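Local coordinates for protein putative tetR-family transcriptional regulator (Streptomyces coelicolor, PDB 3FIW) that probably binds DNA at cis-regulatory sites as a TetR-family regulator, most likely acting as a transcriptional repressor, at residues E33-L38 and L112-G117; A75-A80 and A122-T127; M81-A86 and R108-A113; R135-L140 and H149-M154. All blocks are in the same frame, centred on the assembly; numbering follows the deposited sequence.

Interaction 1. Residues E33-L38 and L112-G117; sequences EALDLL and LARRDG
Arg114 reaches from the loop between helices 96-112 and 117-123 to helix 27-41 and lays its guanidinium against Leu35. The arginine chain folds at its second torsion (chi2 -59°) and then runs straight, so that CZ ends 3.6 Å from Leu35 CB, which sits over the centre of one guanidinium face. At the edge of the same group, Arg114 NH1 donates to Asp36 OD1 at 2.9 Å with an N-H...O angle of 161°. The carboxylate takes this bond on its anti lone pair, and the planes of the two groups are 42° apart. NH1 has a second anionic partner in Asp39, one turn further along the helix; two carboxylates grip NH1 and probably hold the guanidinium in place.

The close-packed side is Leu38. With CG anti to the backbone N, its branch point rests 3.3 Å from Arg115 O, while CD2 lies 4.0 Å from Arg114 CB; Leu120 of helix 117-123 and Met76 of helix 69-79 close round the same leucine. The other side is looser and more exposed: Arg115 extends outward, and its aliphatic chain runs past Leu38 O, CD nearest at 3.6 Å. An alanine at Arg114 is likely to leave Asp36 without its cationic mate and to uncover the flank of Leu35. Residues 114-117 form a type II beta turn leading into helix 117-123, and the contact as a whole is the junction, common to TetR-family regulators, between the first helix of the DNA-binding domain and the C-terminal regulatory domain.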
loop_
_atom_site.group_PDB
_atom_site.type_symbol
_atom_site.label_atom_id
_atom_site.label_comp_id
_atom_site.label_asym_id
_atom_site.label_seq_id
_atom_site.Cartn_x
_atom_site.Cartn_y
_atom_site.Cartn_z
ATOM N N GLU A 33 -22.714 11.582 0.720
ATOM C CA GLU A 33 -22.747 11.927 2.125
ATOM C C GLU A 33 -21.824 11.031 2.984
ATOM O O GLU A 33 -21.283 11.476 4.008
ATOM C CB GLU A 33 -24.189 11.869 2.607
ATOM C CG GLU A 33 -24.467 12.787 3.785
ATOM C CD GLU A 33 -24.398 14.283 3.453
ATOM O OE1 GLU A 33 -24.838 14.725 2.357
ATOM O OE2 GLU A 33 -23.897 15.016 4.326
ATOM N N ALA A 34 -21.624 9.795 2.537
ATOM C CA ALA A 34 -20.779 8.842 3.247
ATOM C C ALA A 34 -19.304 9.220 3.089
ATOM O O ALA A 34 -18.512 9.208 4.065
ATOM C CB ALA A 34 -21.052 7.447 2.698
ATOM N N LEU A 35 -18.949 9.592 1.856
ATOM C CA LEU A 35 -17.612 10.055 1.524
ATOM C C LEU A 35 -17.271 11.371 2.223
ATOM O O LEU A 35 -16.101 11.572 2.619
ATOM C CB LEU A 35 -17.470 10.190 0.024
ATOM C CG LEU A 35 -17.425 8.881 -0.802
ATOM C CD1 LEU A 35 -17.286 9.194 -2.267
ATOM C CD2 LEU A 35 -16.309 7.976 -0.362
ATOM N N ASP A 36 -18.263 12.254 2.368
ATOM C CA ASP A 36 -18.089 13.457 3.160
ATOM C C ASP A 36 -17.892 13.149 4.626
ATOM O O ASP A 36 -17.037 13.772 5.269
ATOM C CB ASP A 36 -19.263 14.424 3.023
ATOM C CG ASP A 36 -19.305 15.116 1.663
ATOM O OD1 ASP A 36 -18.376 14.959 0.811
ATOM O OD2 ASP A 36 -20.305 15.832 1.455
ATOM N N LEU A 37 -18.673 12.199 5.145
ATOM C CA LEU A 37 -18.511 11.675 6.504
ATOM C C LEU A 37 -17.115 11.098 6.740
ATOM O O LEU A 37 -16.506 11.337 7.799
ATOM C CB LEU A 37 -19.567 10.602 6.827
ATOM C CG LEU A 37 -19.537 10.076 8.284
ATOM C CD1 LEU A 37 -20.009 11.114 9.276
ATOM C CD2 LEU A 37 -20.353 8.801 8.432
ATOM N N LEU A 38 -16.626 10.339 5.758
ATOM C CA LEU A 38 -15.294 9.792 5.769
ATOM C C LEU A 38 -14.279 10.905 5.904
ATOM O O LEU A 38 -13.355 10.786 6.720
ATOM C CB LEU A 38 -15.035 8.990 4.494
ATOM C CG LEU A 38 -13.591 8.514 4.202
ATOM C CD1 LEU A 38 -13.048 7.532 5.240
ATOM C CD2 LEU A 38 -13.501 7.942 2.748
ATOM N N LEU A 112 -5.817 10.402 -2.584
ATOM C CA LEU A 112 -5.618 11.458 -1.573
ATOM C C LEU A 112 -6.813 12.392 -1.384
ATOM O O LEU A 112 -6.864 13.186 -0.383
ATOM C CB LEU A 112 -4.376 12.291 -1.907
ATOM C CG LEU A 112 -2.976 11.715 -1.644
ATOM C CD1 LEU A 112 -1.918 12.568 -2.336
ATOM C CD2 LEU A 112 -2.675 11.632 -0.136
ATOM N N ALA A 113 -7.761 12.327 -2.318
ATOM C CA ALA A 113 -8.891 13.267 -2.347
ATOM C C ALA A 113 -9.918 13.063 -1.244
ATOM O O ALA A 113 -10.752 13.927 -1.005
ATOM C CB ALA A 113 -9.578 13.209 -3.735
ATOM N N ARG A 114 -9.893 11.908 -0.601
ATOM C CA ARG A 114 -10.771 11.601 0.533
ATOM C C ARG A 114 -9.872 11.131 1.637
ATOM O O ARG A 114 -8.887 10.405 1.372
ATOM C CB ARG A 114 -11.724 10.450 0.196
ATOM C CG ARG A 114 -12.784 10.801 -0.829
ATOM C CD ARG A 114 -13.645 11.961 -0.350
ATOM N NE ARG A 114 -14.672 12.278 -1.346
ATOM C CZ ARG A 114 -15.725 13.077 -1.147
ATOM N NH1 ARG A 114 -15.895 13.696 0.014
ATOM N NH2 ARG A 114 -16.602 13.264 -2.142
ATOM N N ARG A 115 -10.176 11.532 2.868
ATOM C CA ARG A 115 -9.418 11.043 4.014
ATOM C C ARG A 115 -9.399 9.502 4.020
ATOM O O ARG A 115 -10.376 8.895 3.620
ATOM C CB ARG A 115 -10.052 11.539 5.292
ATOM C CG ARG A 115 -9.353 11.084 6.533
ATOM C CD ARG A 115 -10.053 11.752 7.670
ATOM N NE ARG A 115 -9.596 11.386 8.998
ATOM C CZ ARG A 115 -10.053 11.979 10.102
ATOM N NH1 ARG A 115 -10.965 12.937 10.012
ATOM N NH2 ARG A 115 -9.612 11.612 11.293
ATOM N N ASP A 116 -8.282 8.898 4.467
ATOM C CA ASP A 116 -8.093 7.435 4.534
ATOM C C ASP A 116 -8.474 6.826 3.186
ATOM O O ASP A 116 -8.880 5.671 3.101
ATOM C CB ASP A 116 -8.881 6.776 5.696
ATOM C CG ASP A 116 -8.468 7.313 7.111
ATOM O OD1 ASP A 116 -7.292 7.601 7.349
ATOM O OD2 ASP A 116 -9.331 7.433 7.994
ATOM N N GLY A 117 -8.379 7.650 2.153
ATOM C CA GLY A 117 -8.661 7.264 0.763
ATOM C C GLY A 117 -8.057 5.938 0.357
ATOM O O GLY A 117 -8.756 5.109 -0.228
#

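Interaction 2. Residues A75-A80 and A122-T127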
loop_
_atom_site.group_PDB
_atom_site.type_symbol
_atom_site.label_atom_id
_atom_site.label_comp_id
_atom_site.label_asym_id
_atom_site.label_seq_id
_atom_site.Cartn_x
_atom_site.Cartn_y
_atom_site.Cartn_z
ATOM N N ALA A 75 -19.409 0.432 -2.065
ATOM C CA ALA A 75 -20.010 1.565 -2.736
ATOM C C ALA A 75 -19.227 2.855 -2.599
ATOM O O ALA A 75 -19.130 3.590 -3.572
ATOM C CB ALA A 75 -21.453 1.788 -2.269
HETATM N N MSE A 76 -18.734 3.157 -1.391
HETATM C CA MSE A 76 -17.916 4.340 -1.188
HETATM C C MSE A 76 -16.618 4.241 -2.000
HETATM O O MSE A 76 -16.211 5.216 -2.622
HETATM C CB MSE A 76 -17.612 4.522 0.298
HETATM C CG MSE A 76 -18.805 4.982 1.152
HETATM SE SE MSE A 76 -18.482 4.711 3.009
HETATM C CE MSE A 76 -16.900 5.860 3.226
ATOM N N ALA A 77 -15.996 3.051 -2.022
ATOM C CA ALA A 77 -14.706 2.848 -2.696
ATOM C C ALA A 77 -14.841 3.040 -4.225
ATOM O O ALA A 77 -13.955 3.629 -4.862
ATOM C CB ALA A 77 -14.132 1.465 -2.367
ATOM N N GLN A 78 -15.955 2.547 -4.779
ATOM C CA GLN A 78 -16.226 2.655 -6.174
ATOM C C GLN A 78 -16.471 4.118 -6.556
ATOM O O GLN A 78 -15.876 4.603 -7.525
ATOM C CB GLN A 78 -17.410 1.764 -6.585
ATOM C CG GLN A 78 -17.601 1.690 -8.137
ATOM C CD GLN A 78 -16.538 0.790 -8.802
ATOM O OE1 GLN A 78 -16.166 -0.242 -8.249
ATOM N NE2 GLN A 78 -16.065 1.169 -9.967
ATOM N N ALA A 79 -17.353 4.813 -5.820
ATOM C CA ALA A 79 -17.651 6.255 -6.068
ATOM C C ALA A 79 -16.374 7.099 -5.940
ATOM O O ALA A 79 -16.205 8.086 -6.633
ATOM C CB ALA A 79 -18.687 6.727 -5.103
ATOM N N ALA A 80 -15.475 6.718 -5.021
ATOM C CA ALA A 80 -14.190 7.448 -4.776
ATOM C C ALA A 80 -13.276 7.529 -6.022
ATOM O O ALA A 80 -12.374 8.387 -6.093
ATOM C CB ALA A 80 -13.445 6.818 -3.630
ATOM N N ALA A 122 -8.030 -0.070 -0.795
ATOM C CA ALA A 122 -7.435 -1.395 -0.494
ATOM C C ALA A 122 -8.435 -2.333 0.186
ATOM O O ALA A 122 -8.499 -3.530 -0.128
ATOM C CB ALA A 122 -6.158 -1.266 0.334
ATOM N N GLY A 123 -9.220 -1.777 1.098
ATOM C CA GLY A 123 -10.222 -2.546 1.820
ATOM C C GLY A 123 -11.399 -3.100 1.015
ATOM O O GLY A 123 -11.941 -4.160 1.354
ATOM N N SER A 124 -11.823 -2.366 -0.008
ATOM C CA SER A 124 -12.954 -2.761 -0.833
ATOM C C SER A 124 -12.616 -2.537 -2.271
ATOM O O SER A 124 -13.304 -1.760 -2.930
ATOM C CB SER A 124 -14.176 -1.882 -0.550
ATOM O OG SER A 124 -14.380 -1.678 0.814
ATOM N N ARG A 125 -11.566 -3.183 -2.751
ATOM C CA ARG A 125 -11.117 -3.045 -4.152
ATOM C C ARG A 125 -12.229 -2.839 -5.190
ATOM O O ARG A 125 -12.958 -3.783 -5.517
ATOM C CB ARG A 125 -10.224 -4.218 -4.536
ATOM C CG ARG A 125 -8.815 -4.079 -3.973
ATOM C CD ARG A 125 -8.107 -5.410 -3.696
ATOM N NE ARG A 125 -7.580 -5.419 -2.325
ATOM C CZ ARG A 125 -6.483 -4.767 -1.888
ATOM N NH1 ARG A 125 -6.161 -4.881 -0.592
ATOM N NH2 ARG A 125 -5.727 -3.990 -2.714
ATOM N N PRO A 126 -12.364 -1.589 -5.699
ATOM C CA PRO A 126 -13.341 -1.194 -6.743
ATOM C C PRO A 126 -13.097 -1.971 -8.014
ATOM O O PRO A 126 -11.978 -2.436 -8.248
ATOM C CB PRO A 126 -13.006 0.274 -7.016
ATOM C CG PRO A 126 -12.291 0.743 -5.845
ATOM C CD PRO A 126 -11.540 -0.442 -5.274
ATOM N N THR A 127 -14.116 -2.102 -8.855
ATOM C CA THR A 127 -13.921 -2.833 -10.110
ATOM C C THR A 127 -13.558 -1.841 -11.221
ATOM O O THR A 127 -14.306 -0.899 -11.487
ATOM C CB THR A 127 -15.151 -3.697 -10.455
ATOM O OG1 THR A 127 -16.207 -2.863 -10.948
ATOM C CG2 THR A 127 -15.646 -4.506 -9.186
#
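Two hydrogen bonds tie the Gln78 side-chain amide to the backbone of Thr127, one through each end of the amide. Thr127 N donates to Gln78 OE1 over 2.8 Å, lying in the carbonyl plane and on a lone pair. In return Gln78 NE2 donates to Thr127 O at 3.1 Å, an almost straight bond (166°) whose acceptor is close to the plane of the amide, although the donor is tilted from the plane of the threonine carbonyl. Gripped at both ends, the amide has its flip settled: exchanging O and N would set donor against donor and acceptor against acceptor. The chain gets there because CG stands anti to the backbone N (chi1 -171°) and the next torsion bends it (chi2 75°), swinging the amide across to the loop.

This is where helix 69-79, which in TetR-family proteins links the DNA-binding domain to the regulatory core, meets the end of helix 117-123 and the segment leaving it. Such contacts join the two domains of the fold.

The remaining contacts are by van der Waals packing. Ala77 CB points at the loop and touches Ser124 twice, 3.4 Å from its O and 3.8 Å from its CB. Pro126 follows: its CG sits 3.5 Å from Ala77 O and 4.0 Å from Ala77 CB, while its CB comes within 3.4 Å of Gln78 OE1. The pyrrolidine ring thus fills the corner between the helix backbone and the glutamine, with Met81 and His121 also against it. Ser124 packs in addition on Leu73 and Thr74 of helix 69-79.

Interaction 3. Residues M81-A86 and R108-A113; sequences MAPHAA and RRTLLA
Thr110 faces the short helix 82-85 and presses both branches of its side chain against it, at the place where the chain leaving the DNA-binding domain packs on helix 96-112 of the all-helical TetR-family regulatory domain. Its CB lies 4.0 Å from His84 CB, and the two side chains cross at about a right angle. From there the hydroxyl branch goes to the histidine: OG1 is 3.3 Å from His84 CB and just as far from His84 N, but the angle at that nitrogen is too poor for a hydrogen bond. The torsion that sets OG1 beside its own backbone N (chi1 -56°) lets it bond instead to Ser106 O, one turn earlier in the same helix. On the methyl branch, CG2 lies 3.6 Å from Met81 CE and also comes near His84 N.

Replacing Thr110 by a glycine would remove both branches and is likely to cost the Met81 methyl one of its neighbours and open a gap beside His84 CB. His84 itself is tethered to helix 96-112 by a weak hydrogen bond from NE2 to Asn103 O. Met81, modelled as selenomethionine, starts out away from the helix, yet bends at chi2 and chi3 and brings its tip back. Phe107 and His121 also touch this residue, and its terminal CE rests 3.5 Å from Leu111 CD2.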
loop_
_atom_site.group_PDB
_atom_site.type_symbol
_atom_site.label_atom_id
_atom_site.label_comp_id
_atom_site.label_asym_id
_atom_site.label_seq_id
_atom_site.Cartn_x
_atom_site.Cartn_y
_atom_site.Cartn_z
HETATM N N MSE A 81 -13.514 6.644 -6.983
HETATM C CA MSE A 81 -12.676 6.527 -8.180
HETATM C C MSE A 81 -13.148 7.392 -9.320
HETATM O O MSE A 81 -12.476 7.450 -10.372
HETATM C CB MSE A 81 -12.628 5.067 -8.691
HETATM C CG MSE A 81 -11.881 4.123 -7.780
HETATM SE SE MSE A 81 -9.986 4.538 -7.853
HETATM C CE MSE A 81 -9.762 5.551 -6.297
ATOM N N ALA A 82 -14.314 8.021 -9.158
ATOM C CA ALA A 82 -14.941 8.757 -10.261
ATOM C C ALA A 82 -13.992 9.794 -10.843
ATOM O O ALA A 82 -13.873 9.854 -12.048
ATOM C CB ALA A 82 -16.271 9.406 -9.836
ATOM N N PRO A 83 -13.321 10.609 -9.974
ATOM C CA PRO A 83 -12.357 11.624 -10.475
ATOM C C PRO A 83 -11.219 11.039 -11.348
ATOM O O PRO A 83 -10.817 11.637 -12.347
ATOM C CB PRO A 83 -11.800 12.276 -9.192
ATOM C CG PRO A 83 -12.808 11.969 -8.101
ATOM C CD PRO A 83 -13.439 10.634 -8.495
ATOM N N HIS A 84 -10.705 9.874 -11.003
ATOM C CA HIS A 84 -9.785 9.199 -11.904
ATOM C C HIS A 84 -10.427 8.838 -13.265
ATOM O O HIS A 84 -9.805 9.011 -14.317
ATOM C CB HIS A 84 -9.131 7.961 -11.243
ATOM C CG HIS A 84 -7.934 7.440 -11.991
ATOM N ND1 HIS A 84 -7.809 6.121 -12.379
ATOM C CD2 HIS A 84 -6.821 8.076 -12.440
ATOM C CE1 HIS A 84 -6.672 5.973 -13.047
ATOM N NE2 HIS A 84 -6.054 7.144 -13.088
ATOM N N ALA A 85 -11.675 8.344 -13.227
ATOM C CA ALA A 85 -12.418 7.977 -14.435
ATOM C C ALA A 85 -12.834 9.165 -15.245
ATOM O O ALA A 85 -13.180 9.043 -16.420
ATOM C CB ALA A 85 -13.641 7.153 -14.065
ATOM N N ALA A 86 -12.854 10.332 -14.619
ATOM C CA ALA A 86 -13.210 11.556 -15.351
ATOM C C ALA A 86 -12.076 12.088 -16.232
ATOM O O ALA A 86 -12.284 13.029 -16.982
ATOM C CB ALA A 86 -13.665 12.650 -14.378
ATOM N N ARG A 108 -2.963 8.636 -7.764
ATOM C CA ARG A 108 -2.540 9.210 -6.506
ATOM C C ARG A 108 -3.476 10.321 -6.020
ATOM O O ARG A 108 -3.966 10.299 -4.911
ATOM C CB ARG A 108 -1.116 9.742 -6.623
ATOM C CG ARG A 108 -0.615 10.289 -5.259
ATOM C CD ARG A 108 0.872 10.357 -5.179
ATOM N NE ARG A 108 1.327 11.090 -3.992
ATOM C CZ ARG A 108 1.474 12.414 -3.897
ATOM N NH1 ARG A 108 1.223 13.212 -4.929
ATOM N NH2 ARG A 108 1.901 12.940 -2.750
ATOM N N ARG A 109 -3.678 11.327 -6.855
ATOM C CA ARG A 109 -4.527 12.459 -6.549
ATOM C C ARG A 109 -5.931 11.947 -6.121
ATOM O O ARG A 109 -6.510 12.406 -5.124
ATOM C CB ARG A 109 -4.597 13.384 -7.775
ATOM C CG ARG A 109 -5.469 14.657 -7.637
ATOM C CD ARG A 109 -5.720 15.343 -9.017
ATOM N NE ARG A 109 -4.440 15.640 -9.653
ATOM C CZ ARG A 109 -4.018 15.147 -10.824
ATOM N NH1 ARG A 109 -4.804 14.365 -11.575
ATOM N NH2 ARG A 109 -2.823 15.502 -11.277
ATOM N N THR A 110 -6.428 10.944 -6.833
ATOM C CA THR A 110 -7.752 10.398 -6.525
ATOM C C THR A 110 -7.791 9.820 -5.121
ATOM O O THR A 110 -8.736 10.126 -4.377
ATOM C CB THR A 110 -8.232 9.424 -7.590
ATOM O OG1 THR A 110 -8.220 10.099 -8.859
ATOM C CG2 THR A 110 -9.659 8.982 -7.348
ATOM N N LEU A 111 -6.742 9.073 -4.728
ATOM C CA LEU A 111 -6.751 8.354 -3.485
ATOM C C LEU A 111 -6.631 9.356 -2.360
ATOM O O LEU A 111 -7.311 9.226 -1.332
ATOM C CB LEU A 111 -5.611 7.307 -3.455
ATOM C CG LEU A 111 -5.691 6.078 -4.390
ATOM C CD1 LEU A 111 -4.428 5.206 -4.223
ATOM C CD2 LEU A 111 -6.986 5.199 -4.152
ATOM N N LEU A 112 -5.817 10.402 -2.584
ATOM C CA LEU A 112 -5.618 11.458 -1.573
ATOM C C LEU A 112 -6.813 12.392 -1.384
ATOM O O LEU A 112 -6.864 13.186 -0.383
ATOM C CB LEU A 112 -4.376 12.291 -1.907
ATOM C CG LEU A 112 -2.976 11.715 -1.644
ATOM C CD1 LEU A 112 -1.918 12.568 -2.336
ATOM C CD2 LEU A 112 -2.675 11.632 -0.136
ATOM N N ALA A 113 -7.761 12.327 -2.318
ATOM C CA ALA A 113 -8.891 13.267 -2.347
ATOM C C ALA A 113 -9.918 13.063 -1.244
ATOM O O ALA A 113 -10.752 13.927 -1.005
ATOM C CB ALA A 113 -9.578 13.209 -3.735
#

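Interaction 4. Residues R135-L140 and H149-M154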
loop_
_atom_site.group_PDB
_atom_site.type_symbol
_atom_site.label_atom_id
_atom_site.label_comp_id
_atom_site.label_asym_id
_atom_site.label_seq_id
_atom_site.Cartn_x
_atom_site.Cartn_y
_atom_site.Cartn_z
ATOM N N ARG A 135 -8.268 0.590 -23.344
ATOM C CA ARG A 135 -7.942 1.733 -24.214
ATOM C C ARG A 135 -6.554 2.326 -23.855
ATOM O O ARG A 135 -5.741 2.635 -24.744
ATOM C CB ARG A 135 -9.042 2.809 -24.175
ATOM C CG ARG A 135 -10.403 2.357 -24.734
ATOM C CD ARG A 135 -11.184 3.500 -25.370
ATOM N NE ARG A 135 -12.580 3.110 -25.586
ATOM C CZ ARG A 135 -13.146 2.858 -26.774
ATOM N NH1 ARG A 135 -12.463 2.974 -27.918
ATOM N NH2 ARG A 135 -14.426 2.505 -26.817
ATOM N N LYS A 136 -6.315 2.453 -22.552
ATOM C CA LYS A 136 -5.023 2.864 -22.003
ATOM C C LYS A 136 -3.932 1.892 -22.427
ATOM O O LYS A 136 -2.885 2.302 -22.909
ATOM C CB LYS A 136 -5.103 2.962 -20.480
ATOM C CG LYS A 136 -5.862 4.142 -19.983
ATOM C CD LYS A 136 -5.931 4.137 -18.453
ATOM C CE LYS A 136 -6.828 5.256 -17.961
ATOM N NZ LYS A 136 -6.893 5.192 -16.495
HETATM N N MSE A 137 -4.193 0.595 -22.281
HETATM C CA MSE A 137 -3.229 -0.401 -22.708
HETATM C C MSE A 137 -2.953 -0.357 -24.205
HETATM O O MSE A 137 -1.789 -0.430 -24.592
HETATM C CB MSE A 137 -3.671 -1.794 -22.313
HETATM C CG MSE A 137 -2.499 -2.743 -22.176
HETATM SE SE MSE A 137 -1.443 -2.237 -20.598
HETATM C CE MSE A 137 -2.705 -2.491 -19.092
ATOM N N ASP A 138 -4.010 -0.240 -25.034
ATOM C CA ASP A 138 -3.879 -0.114 -26.494
ATOM C C ASP A 138 -3.023 1.066 -26.898
ATOM O O ASP A 138 -2.170 0.950 -27.781
ATOM C CB ASP A 138 -5.252 0.025 -27.166
ATOM C CG ASP A 138 -6.009 -1.301 -27.244
ATOM O OD1 ASP A 138 -7.260 -1.259 -27.459
ATOM O OD2 ASP A 138 -5.342 -2.372 -27.091
ATOM N N PHE A 139 -3.251 2.204 -26.250
ATOM C CA PHE A 139 -2.415 3.382 -26.450
ATOM C C PHE A 139 -0.925 3.126 -26.201
ATOM O O PHE A 139 -0.090 3.600 -26.968
ATOM C CB PHE A 139 -2.902 4.520 -25.560
ATOM C CG PHE A 139 -1.952 5.665 -25.494
ATOM C CD1 PHE A 139 -1.848 6.569 -26.568
ATOM C CD2 PHE A 139 -1.113 5.809 -24.399
ATOM C CE1 PHE A 139 -0.936 7.651 -26.525
ATOM C CE2 PHE A 139 -0.218 6.875 -24.313
ATOM C CZ PHE A 139 -0.129 7.816 -25.392
ATOM N N LEU A 140 -0.603 2.406 -25.119
ATOM C CA LEU A 140 0.784 2.117 -24.749
ATOM C C LEU A 140 1.397 1.154 -25.770
ATOM O O LEU A 140 2.547 1.300 -26.182
ATOM C CB LEU A 140 0.874 1.539 -23.317
ATOM C CG LEU A 140 0.758 2.507 -22.124
ATOM C CD1 LEU A 140 0.709 1.751 -20.816
ATOM C CD2 LEU A 140 1.940 3.514 -22.123
ATOM N N HIS A 149 5.381 -5.704 -20.868
ATOM C CA HIS A 149 5.978 -4.649 -20.056
ATOM C C HIS A 149 5.016 -3.519 -19.651
ATOM O O HIS A 149 5.096 -3.024 -18.541
ATOM C CB HIS A 149 7.218 -4.088 -20.719
ATOM C CG HIS A 149 8.265 -5.112 -20.968
ATOM N ND1 HIS A 149 8.922 -5.759 -19.949
ATOM C CD2 HIS A 149 8.751 -5.629 -22.124
ATOM C CE1 HIS A 149 9.783 -6.621 -20.463
ATOM N NE2 HIS A 149 9.694 -6.565 -21.781
ATOM N N ALA A 150 4.112 -3.138 -20.556
ATOM C CA ALA A 150 3.070 -2.120 -20.314
ATOM C C ALA A 150 2.190 -2.574 -19.182
ATOM O O ALA A 150 2.050 -1.846 -18.196
ATOM C CB ALA A 150 2.235 -1.840 -21.591
ATOM N N GLN A 151 1.668 -3.796 -19.280
ATOM C CA GLN A 151 0.855 -4.408 -18.217
ATOM C C GLN A 151 1.532 -4.426 -16.832
ATOM O O GLN A 151 0.942 -3.968 -15.806
ATOM C CB GLN A 151 0.385 -5.804 -18.659
ATOM C CG GLN A 151 -1.148 -5.841 -18.996
ATOM C CD GLN A 151 -1.499 -6.517 -20.340
ATOM O OE1 GLN A 151 -0.706 -7.296 -20.900
ATOM N NE2 GLN A 151 -2.704 -6.214 -20.864
HETATM N N MSE A 152 2.774 -4.927 -16.806
HETATM C CA MSE A 152 3.580 -4.972 -15.556
HETATM C C MSE A 152 3.828 -3.604 -14.955
HETATM O O MSE A 152 3.594 -3.426 -13.752
HETATM C CB MSE A 152 4.873 -5.730 -15.775
HETATM C CG MSE A 152 4.607 -7.160 -16.294
HETATM SE SE MSE A 152 3.652 -8.245 -14.963
HETATM C CE MSE A 152 1.823 -8.059 -15.534
ATOM N N ALA A 153 4.240 -2.646 -15.799
ATOM C CA ALA A 153 4.422 -1.238 -15.422
ATOM C C ALA A 153 3.188 -0.636 -14.829
ATOM O O ALA A 153 3.236 -0.011 -13.715
ATOM C CB ALA A 153 4.875 -0.401 -16.630
HETATM N N MSE A 154 2.081 -0.838 -15.534
HETATM C CA MSE A 154 0.788 -0.379 -15.030
HETATM C C MSE A 154 0.402 -0.983 -13.691
HETATM O O MSE A 154 -0.088 -0.273 -12.842
HETATM C CB MSE A 154 -0.307 -0.654 -16.049
HETATM C CG MSE A 154 -0.096 0.121 -17.314
HETATM SE SE MSE A 154 -0.712 1.955 -17.167
HETATM C CE MSE A 154 -2.622 1.580 -17.235
#
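Met137, a selenomethionine, has CG anti to its backbone N (chi1 -155°), and two further bends, at chi2 and chi3, curl its selenium and methyl over helix 147-170. Met154, also a selenomethionine, bends at chi2 and chi3 too, but in the opposite sense, and the two chains run side by side, pointing opposite ways. Met137 SE settles 3.8 Å from Ala150 CB, while its CE lies 3.7 Å from Gln151 CG and 4.1 Å from Met154 CG. The glutamine crosses the Met137 chain at about a right angle; besides its CG, it brings NE2 near Met137 CG, and this amide nitrogen makes a weak hydrogen bond to Glu147. Leu140 completes the apolar patch, its CD1 4.0 Å from Ala150 CB and 3.9 Å from Met154 SE. Ala150 CB is thus shared by Met137 and Leu140, and the selenium of Met137 also comes near Gln151 N. At the edge, Met154 CE brushes CB of Lys136, a residue whose NZ is hydrogen-bonded to Asn103 OD1. No hydrogen bond joins the two segments. Their axes pass 10.1 Å apart with directions 128° from each other, a steeply crossed pair of helices, nearer antiparallel than parallel, joined by a short connection, as expected in the helical bundle of the TetR-family regulatory domain.

Interactions 1, 2 and 3 form a cluster, their centres 11 Å from one another, where the DNA-binding end of the chain meets the regulatory domain. Interactions 1 and 2 touch through Leu35 and Met76, and their segments alternate along the sequence; in sequence, both segments of interaction 3 fall between those of interaction 2, and it shares Leu112 and Ala113 with interaction 1. Helices 27-41, 69-79 and 82-85 are thereby set against helices 96-112 and 117-123. Interaction 4 comes last in the chain, about 29 Å from interaction 1 between centres, within the regulatory domain; His84 and Lys136 bring interactions 3 and 4 into touch. A layout of this kind could carry movements between the domains, as in TetR relatives.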